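Local coordinates for cytoplasmic protein (Cryptococcus neoformans var. grubii serotype A, PDB 7LPO) that probably hydrolyses steryl beta-glucosides, as a fungal sterylglucosidase of glycoside hydrolase family 5, at residues Ala176-Cys181 against Trp199-Thr204; Arg149-Ser154 against His205-Thr210; Ala283-Pro286 against Leu291-Gly294; Pro189-Phe194 against His579-Asn584; Ala156-Leu161 against Ile166-Leu171. All coordinates share one frame; numbering follows the deposited sequence.

The chain from strand 137-143 to helix 206-221 shows how nested contacts can organise a long barrel loop. Contact 2 opens first, at 149-154, and closes at 205-210 on the helix, enclosing most of the excursion. Inside it contact 5 closes the short turn between 156-161 and 166-171. Contact 1, in series with contact 5, then joins 176-181 to 199-204. Residues 189-194, within both contact 1 and contact 2, pack against the much later 579-584, so contact 4 crosses both and ties this loop to the one after strand 567-570. Contact 3 closes a small separate loop before strand 294-295 and nests inside contact 4.

Contact 1. Residues Ala176-Cys181 against Trp199-Thr204; sequences AAYLHC and WGTNYT
The amide of N202 pairs with both backbone polar groups of Y178. Its OD1 takes the N-H of Y178 at 2.7 Å from N, on a lone pair and in the carbonyl plane, with the hydrogen nearly on line (169°). From the other end of the same amide, ND2 gives a hydrogen to the carbonyl O of Y178 at 3.1 Å; this bond is less direct, since donor and acceptor each lie somewhat off the other's plane. A weak bond from ND2 to the O of W199, one turn back in its own 3-10 segment, helps to fix the flip of the amide. With CG set beside the backbone N and opposite the carbonyl carbon (chi1 -80°), the amide leans out from the 3-10 turn to the passing chain. OD1 also rests on A177, 3.2 Å from its CA. Alongside, a water donates to A176 O and to N202 O, bridging the two backbones. T201 lies at the edge of the Y178 ring, its OG1 4.4 Å from CD2, while that hydroxyl is bonded to I198 O. Using both ends of its amide, N202 pairs with Y178 much as a peptide group would, tying two irregular parts of one long loop at the C-terminal end of the barrel strands, the end that carries the active site in family 5 glycosidases.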
# COMPACT_ATOMS: atom_id res chain seq x y z
N ALA A 176 -12.91 14.94 14.85
CA ALA A 176 -12.13 15.31 13.68
C ALA A 176 -11.25 14.16 13.21
O ALA A 176 -10.85 14.13 12.05
CB ALA A 176 -11.28 16.54 13.99
N ALA A 177 -10.93 13.23 14.10
CA ALA A 177 -10.25 11.99 13.75
C ALA A 177 -10.56 10.97 14.84
O ALA A 177 -10.76 11.34 16.00
CB ALA A 177 -8.74 12.18 13.60
N TYR A 178 -10.59 9.69 14.46
CA TYR A 178 -10.74 8.60 15.40
C TYR A 178 -9.39 7.93 15.55
O TYR A 178 -8.86 7.35 14.59
CB TYR A 178 -11.79 7.59 14.95
CG TYR A 178 -13.20 8.11 14.97
CD1 TYR A 178 -13.67 8.87 16.05
CD2 TYR A 178 -14.08 7.86 13.92
CE1 TYR A 178 -14.95 9.36 16.07
CE2 TYR A 178 -15.37 8.34 13.94
CZ TYR A 178 -15.80 9.08 15.02
OH TYR A 178 -17.09 9.56 15.05
N LEU A 179 -8.82 8.01 16.75
CA LEU A 179 -7.55 7.38 17.07
C LEU A 179 -7.83 6.09 17.82
O LEU A 179 -8.63 6.07 18.76
CB LEU A 179 -6.69 8.30 17.94
CG LEU A 179 -5.92 9.41 17.24
CD1 LEU A 179 -6.76 10.14 16.22
CD2 LEU A 179 -5.39 10.38 18.31
N HIS A 180 -7.15 5.02 17.42
CA HIS A 180 -7.33 3.74 18.09
C HIS A 180 -7.11 3.85 19.60
O HIS A 180 -7.89 3.30 20.39
CB HIS A 180 -6.37 2.72 17.48
CG HIS A 180 -6.64 1.32 17.92
ND1 HIS A 180 -5.79 0.27 17.62
CD2 HIS A 180 -7.67 0.78 18.62
CE1 HIS A 180 -6.28 -0.85 18.13
NE2 HIS A 180 -7.42 -0.56 18.74
N CYS A 181 -6.07 4.56 20.01
CA CYS A 181 -5.74 4.62 21.43
C CYS A 181 -6.65 5.55 22.22
O CYS A 181 -6.58 5.54 23.46
CB CYS A 181 -4.28 5.05 21.60
SG CYS A 181 -3.97 6.80 21.26
N TRP A 199 -10.69 2.85 10.72
CA TRP A 199 -9.59 3.81 10.59
C TRP A 199 -9.65 4.52 9.25
O TRP A 199 -9.23 5.69 9.14
CB TRP A 199 -8.24 3.11 10.78
CG TRP A 199 -7.89 2.17 9.66
CD1 TRP A 199 -8.07 0.82 9.64
CD2 TRP A 199 -7.30 2.52 8.41
NE1 TRP A 199 -7.63 0.30 8.44
CE2 TRP A 199 -7.15 1.33 7.67
CE3 TRP A 199 -6.88 3.72 7.84
CZ2 TRP A 199 -6.62 1.31 6.39
CZ3 TRP A 199 -6.34 3.70 6.56
CH2 TRP A 199 -6.22 2.50 5.86
N GLY A 200 -10.18 3.85 8.23
CA GLY A 200 -10.19 4.40 6.89
C GLY A 200 -11.15 5.57 6.72
O GLY A 200 -10.94 6.41 5.83
N THR A 201 -12.19 5.64 7.54
CA THR A 201 -13.13 6.76 7.49
C THR A 201 -12.49 8.08 7.92
O THR A 201 -13.09 9.15 7.72
CB THR A 201 -14.37 6.49 8.36
OG1 THR A 201 -14.02 6.50 9.76
CG2 THR A 201 -15.00 5.15 8.00
N ASN A 202 -11.30 8.04 8.52
CA ASN A 202 -10.63 9.28 8.87
C ASN A 202 -10.40 10.15 7.65
O ASN A 202 -10.39 11.38 7.75
CB ASN A 202 -9.32 8.98 9.60
CG ASN A 202 -9.55 8.66 11.09
OD1 ASN A 202 -10.22 9.40 11.80
ND2 ASN A 202 -9.03 7.54 11.54
N TYR A 203 -10.28 9.55 6.46
CA TYR A 203 -10.12 10.35 5.24
C TYR A 203 -11.30 11.29 5.02
O TYR A 203 -11.14 12.32 4.34
CB TYR A 203 -9.97 9.46 4.00
CG TYR A 203 -8.61 8.83 3.84
CD1 TYR A 203 -7.46 9.61 3.65
CD2 TYR A 203 -8.47 7.45 3.85
CE1 TYR A 203 -6.21 9.03 3.49
CE2 TYR A 203 -7.23 6.86 3.70
CZ TYR A 203 -6.10 7.65 3.53
OH TYR A 203 -4.87 7.03 3.39
N THR A 204 -12.47 10.98 5.57
CA THR A 204 -13.66 11.80 5.40
C THR A 204 -14.13 12.38 6.72
O THR A 204 -15.32 12.66 6.90
CB THR A 204 -14.78 11.00 4.73
OG1 THR A 204 -15.08 9.81 5.47
CG2 THR A 204 -14.38 10.58 3.31
O HOH W 1 -9.44 12.90 10.01

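Contact 2. Residues Arg149-Ser154 against His205-Thr210; sequences RFTGGS and HLANQT
T151 and A207 bring the two backbones nearest, with their CA atoms 7.0 Å apart. On one side the chain makes a short 3-10 turn at 149-150, tightened by a bond from G152 N to R149 O (3.2 Å), and then continues through G152 at a positive phi of 117°, a conformation that suits glycine. On the other, H205 occupies the N-cap position and the first turn of helix 206-221 begins, closed by its own bond from Q209 N to H205 O. Across this gap T151 uses two of its branches differently. Its methyl CG2, placed beside the backbone N and opposite the carbonyl carbon, meets the CB of A207 at 4.1 Å. The hydroxyl, at chi1 45°, is turned instead to S148 OG and V146 O. N208 crosses T151 at a slant: its ND2 passes 3.8 Å from T151 CB and 3.6 Å from T151 O, a packing distance only. The amide is engaged elsewhere, with ND2 giving to V146 O and OD1 accepting from W212 NE1, so that V146 O serves T151 and N208 alike. The contact thus seats the N-terminal turn of helix 206-221 against the loop that leaves strand 137-143, with L161 of helix 159-163 packed on T151.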
# COMPACT_ATOMS: atom_id res chain seq x y z
N ARG A 149 -0.09 9.02 12.20
CA ARG A 149 -0.55 8.30 13.40
C ARG A 149 -1.46 9.17 14.25
O ARG A 149 -2.43 8.69 14.84
CB ARG A 149 0.63 7.85 14.25
CG ARG A 149 1.54 6.82 13.64
CD ARG A 149 2.52 6.26 14.68
NE ARG A 149 3.43 7.28 15.23
CZ ARG A 149 3.66 7.47 16.53
NH1 ARG A 149 3.04 6.73 17.44
NH2 ARG A 149 4.51 8.40 16.92
N PHE A 150 -1.15 10.46 14.35
CA PHE A 150 -1.89 11.40 15.19
C PHE A 150 -3.25 11.75 14.62
O PHE A 150 -4.06 12.35 15.33
CB PHE A 150 -1.00 12.63 15.39
CG PHE A 150 0.44 12.24 15.64
CD1 PHE A 150 0.81 11.67 16.85
CD2 PHE A 150 1.38 12.34 14.63
CE1 PHE A 150 2.10 11.26 17.06
CE2 PHE A 150 2.67 11.93 14.84
CZ PHE A 150 3.03 11.38 16.06
N THR A 151 -3.54 11.34 13.37
CA THR A 151 -4.86 11.51 12.78
C THR A 151 -5.46 10.17 12.37
O THR A 151 -6.37 10.14 11.54
CB THR A 151 -4.80 12.47 11.59
OG1 THR A 151 -3.69 12.17 10.75
CG2 THR A 151 -4.65 13.90 12.09
N GLY A 152 -4.98 9.08 12.95
CA GLY A 152 -5.64 7.78 12.88
C GLY A 152 -4.87 6.69 12.18
O GLY A 152 -5.42 5.59 12.00
N GLY A 153 -3.63 6.92 11.75
CA GLY A 153 -2.95 5.98 10.88
C GLY A 153 -1.45 5.93 10.97
O GLY A 153 -0.88 5.34 11.89
N SER A 154 -0.78 6.50 9.97
CA SER A 154 0.67 6.53 9.90
C SER A 154 1.06 7.64 8.95
O SER A 154 0.23 8.13 8.17
CB SER A 154 1.24 5.19 9.42
OG SER A 154 1.07 5.02 8.02
N HIS A 205 -13.22 12.57 7.66
CA HIS A 205 -13.46 13.41 8.83
C HIS A 205 -12.61 14.67 8.73
O HIS A 205 -11.72 14.78 7.89
CB HIS A 205 -13.17 12.65 10.12
CG HIS A 205 -14.25 11.68 10.51
ND1 HIS A 205 -14.56 10.58 9.75
CD2 HIS A 205 -15.07 11.64 11.58
CE1 HIS A 205 -15.52 9.89 10.34
NE2 HIS A 205 -15.85 10.51 11.46
N LEU A 206 -12.87 15.60 9.64
CA LEU A 206 -12.48 16.99 9.44
C LEU A 206 -10.96 17.19 9.36
O LEU A 206 -10.48 18.01 8.57
CB LEU A 206 -13.07 17.86 10.55
CG LEU A 206 -12.65 19.33 10.57
CD1 LEU A 206 -13.00 19.97 9.25
CD2 LEU A 206 -13.30 20.10 11.72
N ALA A 207 -10.20 16.46 10.17
CA ALA A 207 -8.76 16.71 10.17
C ALA A 207 -8.14 16.35 8.83
O ALA A 207 -7.43 17.16 8.22
CB ALA A 207 -8.09 15.93 11.31
N ASN A 208 -8.38 15.12 8.36
CA ASN A 208 -7.87 14.72 7.05
C ASN A 208 -8.48 15.58 5.95
O ASN A 208 -7.81 15.88 4.95
CB ASN A 208 -8.19 13.25 6.79
CG ASN A 208 -7.08 12.32 7.22
OD1 ASN A 208 -6.29 11.85 6.40
ND2 ASN A 208 -7.01 12.04 8.53
N GLN A 209 -9.77 15.93 6.08
CA GLN A 209 -10.41 16.73 5.04
C GLN A 209 -9.72 18.08 4.90
O GLN A 209 -9.57 18.60 3.80
CB GLN A 209 -11.90 16.91 5.35
CG GLN A 209 -12.75 15.71 5.01
CD GLN A 209 -14.14 15.79 5.61
OE1 GLN A 209 -14.33 16.28 6.73
NE2 GLN A 209 -15.12 15.29 4.87
N THR A 210 -9.27 18.64 6.02
CA THR A 210 -8.56 19.91 5.98
C THR A 210 -7.13 19.71 5.49
O THR A 210 -6.68 20.38 4.56
CB THR A 210 -8.56 20.56 7.36
OG1 THR A 210 -9.91 20.83 7.75
CG2 THR A 210 -7.76 21.86 7.35

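Contact 3. Residues Ala283-Pro286 against Leu291-Gly294; sequences AVIP and LKKG
A loop on the periphery of the protein, running from strand 263-267 to the short strand 294-295, folds back on itself where K292 reaches I285 and P286. Neither segment is helical, and both are mostly extended coil, their nearest CA atoms, those of I285 and K292, being 9.1 Å apart. The gap is spanned mainly by the side chain of K292, which meets the side chain of I285 and the backbone of P286. I285 turns its CB toward the lysine, and CG2, lying opposite the backbone N, presents a methyl to the aliphatic chain of K292: CG2 and CD meet at 3.8 Å. The two side chains run past each other in opposite directions, so the ammonium end continues beyond the isoleucine toward the chain that follows it. A bend at chi3 (-123°) in an otherwise stretched lysine carries NZ to the carbonyl of P286, where NZ and O make a weak hydrogen bond of 3.3 Å. The same lysine also makes a cation-pi interaction with W316, in strand 311-319, whose backbone pairs with that of G294. The neighbouring K293 extends elsewhere and donates from NZ to A196 O. Residues 283-286 touch a crystal neighbour, so the path of this outer edge may owe something to the lattice. K292 is buried although it is charged. Its methylenes are matched with the isoleucine methyl, while a carbonyl oxygen and an indole together probably offset part of the cost of enclosing the ammonium group.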
# COMPACT_ATOMS: atom_id res chain seq x y z
N ALA A 283 -22.97 19.77 2.11
CA ALA A 283 -24.05 19.46 3.03
C ALA A 283 -24.39 17.98 3.06
O ALA A 283 -25.25 17.57 3.85
CB ALA A 283 -25.30 20.26 2.65
N VAL A 284 -23.74 17.16 2.25
CA VAL A 284 -24.10 15.75 2.17
C VAL A 284 -22.85 14.90 1.99
O VAL A 284 -21.83 15.36 1.48
CB VAL A 284 -25.09 15.48 1.02
CG1 VAL A 284 -26.38 16.25 1.23
CG2 VAL A 284 -24.46 15.88 -0.31
N ILE A 285 -22.95 13.64 2.43
CA ILE A 285 -22.01 12.60 2.04
C ILE A 285 -22.57 11.91 0.80
O ILE A 285 -23.70 11.39 0.85
CB ILE A 285 -21.81 11.58 3.17
CG1 ILE A 285 -20.95 12.19 4.29
CG2 ILE A 285 -21.16 10.31 2.62
CD1 ILE A 285 -21.06 11.45 5.60
N PRO A 286 -21.84 11.87 -0.31
CA PRO A 286 -22.40 11.26 -1.52
C PRO A 286 -22.57 9.76 -1.36
O PRO A 286 -21.78 9.08 -0.69
CB PRO A 286 -21.36 11.59 -2.60
CG PRO A 286 -20.08 11.82 -1.86
CD PRO A 286 -20.45 12.32 -0.48
N LEU A 291 -16.77 4.19 1.38
CA LEU A 291 -16.41 3.86 2.75
C LEU A 291 -17.18 4.75 3.72
O LEU A 291 -16.85 5.93 3.89
CB LEU A 291 -14.91 4.00 2.96
CG LEU A 291 -14.43 3.57 4.34
CD1 LEU A 291 -15.08 2.27 4.75
CD2 LEU A 291 -12.91 3.46 4.38
N LYS A 292 -18.20 4.18 4.34
CA LYS A 292 -18.90 4.80 5.45
C LYS A 292 -19.06 3.76 6.54
O LYS A 292 -19.53 2.66 6.28
CB LYS A 292 -20.27 5.34 5.05
CG LYS A 292 -20.25 6.20 3.80
CD LYS A 292 -21.65 6.62 3.41
CE LYS A 292 -21.98 6.18 2.00
NZ LYS A 292 -23.13 6.94 1.45
N LYS A 293 -18.66 4.11 7.76
CA LYS A 293 -18.81 3.20 8.88
C LYS A 293 -18.69 4.00 10.17
O LYS A 293 -17.81 4.86 10.29
CB LYS A 293 -17.76 2.09 8.86
CG LYS A 293 -17.79 1.23 10.10
CD LYS A 293 -17.32 -0.18 9.81
CE LYS A 293 -17.69 -1.11 10.96
NZ LYS A 293 -17.07 -2.45 10.81
N GLY A 294 -19.57 3.70 11.11
CA GLY A 294 -19.61 4.44 12.35
C GLY A 294 -20.20 5.82 12.13
O GLY A 294 -20.79 6.10 11.08

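Contact 4. Residues Pro189-Phe194 against His579-Asn584; sequences PKPQDF and HEWGDN
The indole of W581 points the far end of its six-membered ring at the turn formed by P191 and Q192. CH2 lies 4.2 Å from CG of P191, an apolar touch that comes in obliquely. CZ3 faces the backbone N of Q192, also at 4.2 Å, and that atom sits at the edge of the indole and near its plane. The side chain of Q192 folds back over its own turn, bringing OE1 within 4.4 Å of CH2, a loose approach at the rim of the contact. W581 reaches so far because its CG stands beside the backbone N, opposite the carbonyl carbon (chi1 -61°). One face of the indole is lined by CG of E580, 3.6 Å above the plane toward its rim, and H56 stacks on the ring. The opposing turn is stiffened from within: F194 N bonds to P191 O at 2.9 Å, and K190 NZ forms a salt bridge with D193 OD2 of the same length, approaching from above the carboxylate plane. P191 O also accepts from H180 NE2, which connects the turn to the rest of its loop. This is surface packing between two beta-alpha loops of the barrel, one following strand 137-143 and the other strand 567-570, which meet at the C-terminal rim of the strands through the outer end of one indole.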
# COMPACT_ATOMS: atom_id res chain seq x y z
N PRO A 189 -10.33 4.70 27.32
CA PRO A 189 -10.11 3.97 26.06
C PRO A 189 -10.44 2.49 26.19
O PRO A 189 -10.19 1.86 27.22
CB PRO A 189 -8.62 4.17 25.78
CG PRO A 189 -8.17 5.26 26.71
CD PRO A 189 -9.08 5.21 27.90
N LYS A 190 -10.99 1.93 25.11
CA LYS A 190 -11.21 0.50 24.97
C LYS A 190 -10.71 0.08 23.59
O LYS A 190 -11.51 -0.27 22.72
CB LYS A 190 -12.68 0.12 25.13
CG LYS A 190 -13.20 0.12 26.54
CD LYS A 190 -14.73 0.15 26.52
CE LYS A 190 -15.34 -1.00 27.32
NZ LYS A 190 -15.44 -2.28 26.56
N PRO A 191 -9.40 0.12 23.36
CA PRO A 191 -8.89 -0.15 22.00
C PRO A 191 -9.38 -1.47 21.42
O PRO A 191 -9.62 -1.55 20.21
CB PRO A 191 -7.37 -0.15 22.18
CG PRO A 191 -7.14 -0.30 23.66
CD PRO A 191 -8.31 0.36 24.33
N GLN A 192 -9.56 -2.50 22.26
CA GLN A 192 -10.03 -3.79 21.77
C GLN A 192 -11.41 -3.70 21.14
O GLN A 192 -11.79 -4.60 20.37
CB GLN A 192 -10.01 -4.82 22.90
CG GLN A 192 -10.96 -4.53 24.08
CD GLN A 192 -10.48 -3.40 24.99
OE1 GLN A 192 -9.30 -3.07 25.03
NE2 GLN A 192 -11.42 -2.81 25.72
N ASP A 193 -12.16 -2.63 21.40
CA ASP A 193 -13.48 -2.43 20.81
C ASP A 193 -13.45 -1.61 19.53
O ASP A 193 -14.51 -1.31 18.98
CB ASP A 193 -14.41 -1.73 21.81
CG ASP A 193 -15.00 -2.67 22.85
OD1 ASP A 193 -14.69 -3.89 22.82
OD2 ASP A 193 -15.76 -2.19 23.71
N PHE A 194 -12.28 -1.22 19.05
CA PHE A 194 -12.16 -0.39 17.86
C PHE A 194 -12.84 -1.07 16.67
O PHE A 194 -12.45 -2.19 16.31
CB PHE A 194 -10.67 -0.15 17.57
CG PHE A 194 -10.39 1.07 16.74
CD1 PHE A 194 -11.06 2.25 16.94
CD2 PHE A 194 -9.41 1.03 15.76
CE1 PHE A 194 -10.79 3.37 16.17
CE2 PHE A 194 -9.13 2.14 14.99
CZ PHE A 194 -9.82 3.31 15.19
N HIS A 579 -1.59 -12.63 17.78
CA HIS A 579 -3.03 -12.90 17.64
C HIS A 579 -3.87 -11.85 18.34
O HIS A 579 -4.94 -11.46 17.85
CB HIS A 579 -3.37 -14.28 18.20
CG HIS A 579 -2.84 -15.41 17.39
ND1 HIS A 579 -2.92 -16.73 17.81
CD2 HIS A 579 -2.23 -15.43 16.19
CE1 HIS A 579 -2.36 -17.50 16.90
NE2 HIS A 579 -1.94 -16.74 15.90
N GLU A 580 -3.44 -11.39 19.51
CA GLU A 580 -4.26 -10.49 20.30
C GLU A 580 -4.44 -9.14 19.60
O GLU A 580 -5.55 -8.61 19.53
CB GLU A 580 -3.64 -10.30 21.68
CG GLU A 580 -4.47 -9.42 22.60
CD GLU A 580 -3.86 -9.29 23.98
OE1 GLU A 580 -2.76 -9.83 24.21
OE2 GLU A 580 -4.51 -8.65 24.84
N TRP A 581 -3.35 -8.57 19.09
CA TRP A 581 -3.40 -7.23 18.50
C TRP A 581 -3.12 -7.22 17.00
O TRP A 581 -3.02 -6.14 16.40
CB TRP A 581 -2.42 -6.30 19.22
CG TRP A 581 -2.74 -6.15 20.65
CD1 TRP A 581 -2.08 -6.71 21.70
CD2 TRP A 581 -3.82 -5.40 21.21
NE1 TRP A 581 -2.67 -6.35 22.87
CE2 TRP A 581 -3.74 -5.54 22.61
CE3 TRP A 581 -4.84 -4.62 20.67
CZ2 TRP A 581 -4.64 -4.93 23.47
CZ3 TRP A 581 -5.73 -4.02 21.52
CH2 TRP A 581 -5.63 -4.18 22.91
N GLY A 582 -2.98 -8.39 16.38
CA GLY A 582 -2.76 -8.43 14.95
C GLY A 582 -1.43 -7.79 14.58
O GLY A 582 -0.40 -8.00 15.25
N ASP A 583 -1.45 -6.98 13.51
CA ASP A 583 -0.27 -6.26 13.06
C ASP A 583 0.08 -5.07 13.98
O ASP A 583 0.99 -4.33 13.61
CB ASP A 583 -0.46 -5.75 11.62
CG ASP A 583 -0.62 -6.87 10.59
OD1 ASP A 583 -0.28 -8.04 10.88
OD2 ASP A 583 -1.09 -6.56 9.48
N ASN A 584 -0.64 -4.89 15.09
CA ASN A 584 -0.41 -3.80 16.04
C ASN A 584 -0.76 -2.45 15.42
O ASN A 584 -0.11 -1.44 15.71
CB ASN A 584 1.03 -3.79 16.54
CG ASN A 584 1.40 -5.05 17.27
OD1 ASN A 584 0.82 -5.36 18.31
ND2 ASN A 584 2.34 -5.81 16.72

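Contact 5. Residues Ala156-Leu161 against Ile166-Leu171; sequences APLWTL and IDPYHL
One backbone bond and a small set of apolar touches join L161 to the chain that returns just after its helix. The backbone bond runs from I166 N to L161 O at 3.1 Å. The CA atoms of L161 and I166 lie 5.4 Å apart where this bond closes the turn. The apolar contacts gather round P168, whose ring is met by two leucines. L158, with CG opposite the backbone N (chi1 173°), lays CD1 at 3.8 Å from CG of P168, the two side chains crossing at about a right angle. L161 comes in on a slant, its CD2 at 4.0 Å from CB of P168 and equally far from CD1 of L171, so this one methyl is shared between two partners. Polar bonds inside each segment shape the frame. T160 binds P157 O twice, through OG1 at 2.8 Å and through N, while D167 OD1 accepts from Y169 N in an Asx turn that carries the chain round P168; D167 OD2 has a salt bridge to R348. W62 of helix 61-66 packs on both L158 and P168. All the touching residues are buried, and the contact between helix 159-163 and the returning loop is mainly apolar, with its one crossing hydrogen bond satisfying a main-chain N-H.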
# COMPACT_ATOMS: atom_id res chain seq x y z
N ALA A 156 2.90 11.29 8.63
CA ALA A 156 3.55 12.57 8.81
C ALA A 156 3.92 12.83 10.28
O ALA A 156 3.27 12.31 11.19
CB ALA A 156 2.64 13.69 8.30
N PRO A 157 4.96 13.63 10.52
CA PRO A 157 5.32 13.95 11.90
C PRO A 157 4.29 14.85 12.56
O PRO A 157 3.56 15.60 11.91
CB PRO A 157 6.68 14.66 11.77
CG PRO A 157 6.74 15.15 10.36
CD PRO A 157 5.92 14.17 9.54
N LEU A 158 4.23 14.76 13.89
CA LEU A 158 3.22 15.47 14.66
C LEU A 158 3.23 16.97 14.39
O LEU A 158 2.18 17.63 14.45
CB LEU A 158 3.42 15.21 16.15
CG LEU A 158 2.57 15.99 17.15
CD1 LEU A 158 1.11 15.60 17.06
CD2 LEU A 158 3.12 15.74 18.55
N TRP A 159 4.40 17.55 14.10
CA TRP A 159 4.43 18.99 13.94
C TRP A 159 3.67 19.46 12.70
O TRP A 159 3.37 20.66 12.61
CB TRP A 159 5.87 19.51 13.92
CG TRP A 159 6.81 18.93 12.88
CD1 TRP A 159 7.77 17.99 13.09
CD2 TRP A 159 6.91 19.30 11.51
NE1 TRP A 159 8.45 17.74 11.93
CE2 TRP A 159 7.94 18.53 10.94
CE3 TRP A 159 6.22 20.21 10.70
CZ2 TRP A 159 8.30 18.64 9.60
CZ3 TRP A 159 6.58 20.31 9.37
CH2 TRP A 159 7.61 19.53 8.83
N THR A 160 3.33 18.57 11.76
CA THR A 160 2.54 19.01 10.61
C THR A 160 1.13 19.40 11.04
O THR A 160 0.53 20.30 10.44
CB THR A 160 2.47 17.93 9.52
OG1 THR A 160 1.88 16.73 10.04
CG2 THR A 160 3.86 17.65 8.97
N LEU A 161 0.58 18.74 12.06
CA LEU A 161 -0.73 19.14 12.58
C LEU A 161 -0.70 20.57 13.10
O LEU A 161 -1.60 21.37 12.80
CB LEU A 161 -1.16 18.19 13.69
CG LEU A 161 -1.84 16.89 13.28
CD1 LEU A 161 -0.85 16.01 12.56
CD2 LEU A 161 -2.42 16.17 14.49
N ILE A 166 -4.01 22.95 13.91
CA ILE A 166 -4.88 21.96 14.54
C ILE A 166 -4.28 21.62 15.90
O ILE A 166 -3.07 21.40 16.00
CB ILE A 166 -5.02 20.71 13.67
CG1 ILE A 166 -5.96 20.98 12.49
CG2 ILE A 166 -5.55 19.54 14.48
CD1 ILE A 166 -5.82 20.00 11.35
N ASP A 167 -5.12 21.61 16.93
CA ASP A 167 -4.70 21.16 18.25
C ASP A 167 -4.88 19.65 18.33
O ASP A 167 -6.03 19.17 18.40
CB ASP A 167 -5.51 21.85 19.34
CG ASP A 167 -4.88 21.70 20.73
OD1 ASP A 167 -4.16 20.69 20.95
OD2 ASP A 167 -5.10 22.58 21.60
N PRO A 168 -3.80 18.86 18.34
CA PRO A 168 -3.97 17.39 18.31
C PRO A 168 -4.83 16.84 19.44
O PRO A 168 -5.49 15.81 19.26
CB PRO A 168 -2.53 16.86 18.40
CG PRO A 168 -1.64 18.04 18.02
CD PRO A 168 -2.38 19.27 18.44
N TYR A 169 -4.84 17.49 20.59
CA TYR A 169 -5.57 16.99 21.74
C TYR A 169 -7.07 17.21 21.64
O TYR A 169 -7.81 16.69 22.49
CB TYR A 169 -5.01 17.65 23.00
CG TYR A 169 -3.55 17.34 23.10
CD1 TYR A 169 -3.12 16.05 23.36
CD2 TYR A 169 -2.59 18.32 22.89
CE1 TYR A 169 -1.78 15.74 23.44
CE2 TYR A 169 -1.24 18.02 22.98
CZ TYR A 169 -0.84 16.72 23.24
OH TYR A 169 0.49 16.41 23.33
N HIS A 170 -7.55 17.91 20.61
CA HIS A 170 -8.98 18.13 20.44
C HIS A 170 -9.57 17.29 19.31
O HIS A 170 -10.76 17.44 18.99
CB HIS A 170 -9.24 19.62 20.20
CG HIS A 170 -8.87 20.48 21.37
ND1 HIS A 170 -8.83 21.85 21.31
CD2 HIS A 170 -8.49 20.15 22.63
CE1 HIS A 170 -8.45 22.33 22.48
NE2 HIS A 170 -8.25 21.32 23.30
N LEU A 171 -8.77 16.41 18.70
CA LEU A 171 -9.23 15.60 17.58
C LEU A 171 -10.38 14.69 17.99
O LEU A 171 -11.38 14.58 17.27
CB LEU A 171 -8.07 14.76 17.03
CG LEU A 171 -6.94 15.54 16.35
CD1 LEU A 171 -5.67 14.71 16.22
CD2 LEU A 171 -7.44 16.01 14.98